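Local coordinates for protein Na Glutathione S-transferase 2 (Necator americanus, PDB 2ON5) that binds glutathione and, as a glutathione S-transferase, probably conjugates it to electrophilic compounds, at residues P17-F22 and Y29-Y34; L54-K59 and A68-R73. All blocks are in the same frame, centred on the assembly; numbering follows the deposited sequence.

Contact 1: residues P17-F22 and Y29-Y34; sequences PIRQIF and YEDVRY. With EDO (1,2-ethanediol), chain Q; EDO (1,2-ethanediol), chain J.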
# COMPACT_ATOMS: atom_id res chain seq x y z
N PRO A 17 -6.95 -6.56 -11.53
CA PRO A 17 -7.81 -5.38 -11.34
C PRO A 17 -7.48 -4.22 -12.30
O PRO A 17 -8.37 -3.48 -12.66
CB PRO A 17 -7.56 -4.97 -9.88
CG PRO A 17 -7.09 -6.29 -9.20
CD PRO A 17 -6.27 -6.96 -10.28
N ILE A 18 -6.21 -4.10 -12.70
CA ILE A 18 -5.78 -3.03 -13.62
C ILE A 18 -6.36 -3.32 -15.01
O ILE A 18 -6.91 -2.43 -15.69
CB ILE A 18 -4.24 -2.94 -13.68
CG1 ILE A 18 -3.65 -2.42 -12.36
CG2 ILE A 18 -3.77 -2.07 -14.86
CD1 ILE A 18 -2.23 -2.98 -12.08
N ARG A 19 -6.25 -4.57 -15.43
CA ARG A 19 -6.88 -4.96 -16.70
C ARG A 19 -8.40 -4.66 -16.66
O ARG A 19 -9.01 -4.37 -17.70
CB ARG A 19 -6.64 -6.44 -17.00
CG ARG A 19 -5.18 -6.83 -17.10
CD ARG A 19 -5.02 -8.22 -17.74
NE ARG A 19 -3.65 -8.71 -17.67
CZ ARG A 19 -3.24 -9.66 -16.84
NH1 ARG A 19 -4.10 -10.18 -15.98
NH2 ARG A 19 -1.96 -10.06 -16.86
N GLN A 20 -9.01 -4.76 -15.49
CA GLN A 20 -10.47 -4.59 -15.38
C GLN A 20 -10.82 -3.12 -15.36
O GLN A 20 -11.89 -2.75 -15.80
CB GLN A 20 -11.06 -5.33 -14.17
CG GLN A 20 -11.01 -6.86 -14.40
CD GLN A 20 -11.44 -7.70 -13.21
OE1 GLN A 20 -11.24 -8.92 -13.21
NE2 GLN A 20 -12.03 -7.06 -12.20
N ILE A 21 -9.93 -2.30 -14.84
CA ILE A 21 -10.09 -0.83 -14.96
C ILE A 21 -10.11 -0.43 -16.44
O ILE A 21 -10.99 0.34 -16.88
CB ILE A 21 -9.00 -0.07 -14.22
CG1 ILE A 21 -9.17 -0.27 -12.69
CG2 ILE A 21 -9.01 1.42 -14.67
CD1 ILE A 21 -7.92 0.14 -11.84
N PHE A 22 -9.17 -0.97 -17.22
CA PHE A 22 -9.15 -0.66 -18.67
C PHE A 22 -10.43 -1.09 -19.36
O PHE A 22 -10.97 -0.35 -20.20
CB PHE A 22 -7.95 -1.30 -19.39
CG PHE A 22 -6.64 -0.62 -19.16
CD1 PHE A 22 -6.44 0.70 -19.53
CD2 PHE A 22 -5.55 -1.34 -18.64
CE1 PHE A 22 -5.22 1.33 -19.34
CE2 PHE A 22 -4.29 -0.72 -18.47
CZ PHE A 22 -4.14 0.61 -18.81
N TYR A 29 -5.35 -1.27 -24.55
CA TYR A 29 -3.99 -1.28 -24.02
C TYR A 29 -3.27 -2.51 -24.53
O TYR A 29 -3.90 -3.45 -25.02
CB TYR A 29 -4.00 -1.25 -22.48
CG TYR A 29 -4.56 -2.52 -21.86
CD1 TYR A 29 -3.71 -3.47 -21.29
CD2 TYR A 29 -5.92 -2.76 -21.86
CE1 TYR A 29 -4.22 -4.66 -20.73
CE2 TYR A 29 -6.45 -3.92 -21.33
CZ TYR A 29 -5.59 -4.87 -20.78
OH TYR A 29 -6.14 -6.00 -20.23
N GLU A 30 -1.95 -2.50 -24.40
CA GLU A 30 -1.12 -3.64 -24.80
C GLU A 30 -0.88 -4.51 -23.57
O GLU A 30 -0.24 -4.08 -22.61
CB GLU A 30 0.21 -3.12 -25.34
CG GLU A 30 1.12 -4.18 -25.90
CD GLU A 30 2.43 -3.61 -26.37
OE1 GLU A 30 3.33 -4.40 -26.70
OE2 GLU A 30 2.57 -2.37 -26.43
N ASP A 31 -1.42 -5.73 -23.60
CA ASP A 31 -1.36 -6.64 -22.46
C ASP A 31 -0.17 -7.58 -22.68
O ASP A 31 -0.31 -8.58 -23.40
CB ASP A 31 -2.66 -7.44 -22.40
CG ASP A 31 -2.91 -8.12 -21.07
OD1 ASP A 31 -3.64 -9.14 -21.08
OD2 ASP A 31 -2.41 -7.64 -20.01
N VAL A 32 0.97 -7.27 -22.07
CA VAL A 32 2.20 -8.08 -22.21
C VAL A 32 2.30 -9.08 -21.07
O VAL A 32 2.21 -8.70 -19.87
CB VAL A 32 3.47 -7.20 -22.24
CG1 VAL A 32 4.74 -8.06 -22.38
CG2 VAL A 32 3.39 -6.18 -23.37
N ARG A 33 2.46 -10.37 -21.41
CA ARG A 33 2.43 -11.44 -20.40
C ARG A 33 3.63 -12.34 -20.49
O ARG A 33 3.85 -12.98 -21.54
CB ARG A 33 1.15 -12.29 -20.53
CG ARG A 33 -0.15 -11.53 -20.33
CD ARG A 33 -1.36 -12.43 -20.41
NE ARG A 33 -2.59 -11.66 -20.19
CZ ARG A 33 -3.62 -12.07 -19.45
NH1 ARG A 33 -3.61 -13.27 -18.87
NH2 ARG A 33 -4.67 -11.26 -19.30
N TYR A 34 4.40 -12.41 -19.40
CA TYR A 34 5.57 -13.26 -19.31
C TYR A 34 5.32 -14.57 -18.62
O TYR A 34 4.68 -14.62 -17.56
CB TYR A 34 6.74 -12.56 -18.58
CG TYR A 34 7.38 -11.43 -19.38
CD1 TYR A 34 7.65 -10.19 -18.80
CD2 TYR A 34 7.71 -11.62 -20.73
CE1 TYR A 34 8.24 -9.17 -19.55
CE2 TYR A 34 8.30 -10.63 -21.47
CZ TYR A 34 8.54 -9.41 -20.89
OH TYR A 34 9.13 -8.46 -21.68
C1 EDO Q . -5.63 -6.06 -23.97
O1 EDO Q . -5.90 -5.83 -25.35
C2 EDO Q . -6.58 -7.09 -23.38
O2 EDO Q . -7.19 -7.90 -24.41
C1 EDO J . 3.04 -18.20 -15.60
O1 EDO J . 3.63 -16.90 -15.71
C2 EDO J . 3.66 -19.11 -16.64
O2 EDO J . 4.96 -19.57 -16.20
O HOH W 1 -8.91 -5.77 -19.98
O HOH W 2 -0.12 -8.22 -18.38

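Contact 2: residues L54-K59 and A68-R73; sequences LEEDGK and ARYLSR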
# COMPACT_ATOMS: atom_id res chain seq x y z
N LEU A 54 3.23 -0.41 -15.60
CA LEU A 54 2.48 0.30 -16.63
C LEU A 54 3.43 1.22 -17.40
O LEU A 54 4.31 1.86 -16.81
CB LEU A 54 1.33 1.15 -16.01
CG LEU A 54 0.48 2.01 -16.98
CD1 LEU A 54 -0.48 1.12 -17.79
CD2 LEU A 54 -0.31 3.11 -16.29
N GLU A 55 3.26 1.30 -18.71
CA GLU A 55 3.87 2.38 -19.49
C GLU A 55 2.79 3.25 -20.08
O GLU A 55 1.83 2.73 -20.66
CB GLU A 55 4.78 1.86 -20.59
CG GLU A 55 6.17 1.60 -20.10
CD GLU A 55 7.13 1.14 -21.20
OE1 GLU A 55 6.97 1.54 -22.37
OE2 GLU A 55 8.05 0.37 -20.86
N GLU A 56 2.89 4.56 -19.88
CA GLU A 56 1.98 5.47 -20.56
C GLU A 56 2.84 6.38 -21.44
O GLU A 56 3.65 7.15 -20.94
CB GLU A 56 1.14 6.32 -19.59
CG GLU A 56 0.18 7.29 -20.37
CD GLU A 56 -0.54 8.31 -19.49
OE1 GLU A 56 -0.93 8.01 -18.36
OE2 GLU A 56 -0.72 9.46 -19.96
N ASP A 57 2.68 6.25 -22.75
CA ASP A 57 3.53 7.01 -23.68
C ASP A 57 5.01 6.88 -23.33
O ASP A 57 5.78 7.85 -23.34
CB ASP A 57 3.06 8.48 -23.78
CG ASP A 57 1.70 8.62 -24.47
OD1 ASP A 57 1.17 7.59 -24.98
OD2 ASP A 57 1.15 9.75 -24.55
N GLY A 58 5.40 5.64 -23.01
CA GLY A 58 6.78 5.29 -22.73
C GLY A 58 7.29 5.58 -21.32
O GLY A 58 8.44 5.27 -21.02
N LYS A 59 6.45 6.20 -20.47
CA LYS A 59 6.80 6.53 -19.08
C LYS A 59 6.39 5.35 -18.17
O LYS A 59 5.23 4.95 -18.17
CB LYS A 59 6.06 7.79 -18.63
CG LYS A 59 6.49 9.11 -19.29
CD LYS A 59 5.75 10.34 -18.62
CE LYS A 59 4.19 10.27 -18.71
NZ LYS A 59 3.47 11.52 -18.20
N ALA A 68 -3.17 1.01 -10.20
CA ALA A 68 -4.63 0.94 -10.13
C ALA A 68 -5.23 2.31 -9.80
O ALA A 68 -6.21 2.72 -10.43
CB ALA A 68 -5.10 -0.11 -9.08
N ARG A 69 -4.64 3.00 -8.83
CA ARG A 69 -5.19 4.30 -8.36
C ARG A 69 -5.05 5.36 -9.48
O ARG A 69 -5.97 6.12 -9.74
CB ARG A 69 -4.46 4.81 -7.12
CG ARG A 69 -5.02 6.14 -6.51
CD ARG A 69 -4.29 6.54 -5.20
NE ARG A 69 -4.37 5.42 -4.27
CZ ARG A 69 -3.39 4.56 -4.00
NH1 ARG A 69 -2.17 4.72 -4.51
NH2 ARG A 69 -3.62 3.54 -3.19
N TYR A 70 -3.87 5.40 -10.09
CA TYR A 70 -3.60 6.34 -11.20
C TYR A 70 -4.66 6.25 -12.33
O TYR A 70 -5.24 7.26 -12.75
CB TYR A 70 -2.19 6.10 -11.76
CG TYR A 70 -1.90 6.97 -12.98
CD1 TYR A 70 -1.79 8.36 -12.85
CD2 TYR A 70 -1.81 6.41 -14.26
CE1 TYR A 70 -1.56 9.17 -13.94
CE2 TYR A 70 -1.55 7.22 -15.40
CZ TYR A 70 -1.46 8.60 -15.22
OH TYR A 70 -1.23 9.43 -16.30
N LEU A 71 -4.88 5.04 -12.84
CA LEU A 71 -5.92 4.80 -13.84
C LEU A 71 -7.34 4.99 -13.31
O LEU A 71 -8.21 5.52 -14.03
CB LEU A 71 -5.77 3.41 -14.48
CG LEU A 71 -4.42 3.12 -15.11
CD1 LEU A 71 -4.23 1.63 -15.34
CD2 LEU A 71 -4.14 3.97 -16.39
N SER A 72 -7.59 4.63 -12.06
CA SER A 72 -8.92 4.81 -11.50
C SER A 72 -9.23 6.31 -11.36
O SER A 72 -10.34 6.73 -11.64
CB SER A 72 -9.04 4.13 -10.15
OG SER A 72 -9.00 2.73 -10.35
N ARG A 73 -8.25 7.10 -10.93
CA ARG A 73 -8.47 8.55 -10.90
C ARG A 73 -8.77 9.11 -12.28
O ARG A 73 -9.59 10.02 -12.43
CB ARG A 73 -7.29 9.27 -10.28
CG ARG A 73 -7.27 9.14 -8.75
CD ARG A 73 -6.37 10.14 -8.01
NE ARG A 73 -5.79 11.18 -8.84
CZ ARG A 73 -4.83 12.03 -8.43
NH1 ARG A 73 -4.33 11.94 -7.20
NH2 ARG A 73 -4.33 12.92 -9.28

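Contact 1: residues P17-F22 and Y29-Y34
F22 and Y29 mark the near end of this contact, their CA atoms 7.5 Å apart, while R19, about one turn earlier in the helix, and D31, two residues further along the strand, have CA atoms 8.2 Å apart. At these spacings the backbones of helix 16-25 and strand 30-34 do not meet, and what joins them is an aromatic pair beside a group of charges.

The rings of F22 and Y29 form an offset stack, centroids 4.4 Å apart and planes tilted by 14°. Y29 CB sits over the F22 face, and CD2 of the tyrosine packs on F22 CB. With CG of Y29 between its backbone N and carbonyl carbon (chi1 67°), the ring lies against F22; a 1,2-ethanediol, probably from the crystallisation liquor, lies on its opposite face. At the far end of the ring, Y29 OH touches R19 CB at 3.3 Å, and a water ties this hydroxyl to R19 O.

R19 runs out extended from CG to NE, and its NE gives a hydrogen bond of 2.9 Å to the syn lone pair of D31 OD2, a salt bridge lying close to the guanidinium plane. R33 grips the other oxygen side-on, NE and NH2 both reaching D31 OD1, with R33 NE at 2.9 Å. The two guanidinium groups stack, centres 3.6 Å apart and planes 22° apart; both turn N-H groups to the one carboxylate of D31, whose negative charge probably offsets theirs. A second water accepts from R19 NH2 and lies within hydrogen-bonding distance of D31 OD2 and V32 O, while R19 NH1 turns to E16 and the carbonyl of G11.

W197 of helix 192-200 packs against both R19 and Y29. The pairing of helix and second strand belongs to the beta-alpha-beta unit 4-9, 16-25, 30-34 that opens the thioredoxin-like domain of glutathione transferases.

Contact 2: residues L54-K59 and A68-R73
Y70 reaches from helix 64-75 to E56 at the end of strand 53-56 and can be followed outward from the helix. The bond from CA to CB points toward the strand, CG is anti to the backbone N (chi1 175°), and the ring extends toward E56. Along one side of the ring, CD2 comes to 4.2 Å from L54 CD2, a loose apolar touch. Next, CE2 is 3.1 Å from E56 OE1, brought close by the hydrogen bond at the neighbouring hydroxyl; this oxygen sits at the ring edge near its plane. At the tip, Y70 OH donates to E56 OE1 over a short 2.5 Å, arriving on the syn side but 22° out of the carboxylate plane. Carboxylate and ring are nearly coplanar, and the extended glutamate carries its acid group out to the hydroxyl. K74 NZ adds a weak hydrogen bond to Y70 OH and a long, weak ion pair with E56 OE1.

Strand 53-56 continues through a type I' turn, E56 to K59, into strand 59-62. This is the beta-hairpin of the thioredoxin-like domain, and helix 64-75 follows it and packs back against the sheet, with the axes of 54-56 and 68-73 approaching to 11.2 Å at 40°.

Deeper in, L54 and L71 meet tip to tip, L54 CD2 to L71 CD2 at 3.9 Å, with Y4 and F22 packed against both leucines. F83 of the second subunit meets the Y70 ring edge-to-face, and A86 of that subunit packs on it too.

Contact 1 and contact 2 have centres 11 Å apart and follow one another along the chain, the first tying helix 16-25 to strand 30-34, the second helix 64-75 to strand 53-56. Both strands belong to the same mixed sheet, and the two helices touch: I21 CD1 lies against S72 OG at 3.2 Å, and F22 CZ lies 3.6 Å from L71 CD1. F22 stacks in contact 1 and also packs on L54 and L71 of contact 2. Neither contact holds a glutathione-pocket residue; the side chains of R19 and L54 stay about 10 and 11 Å from a bound glutathione, while contact 2 also borders the second subunit.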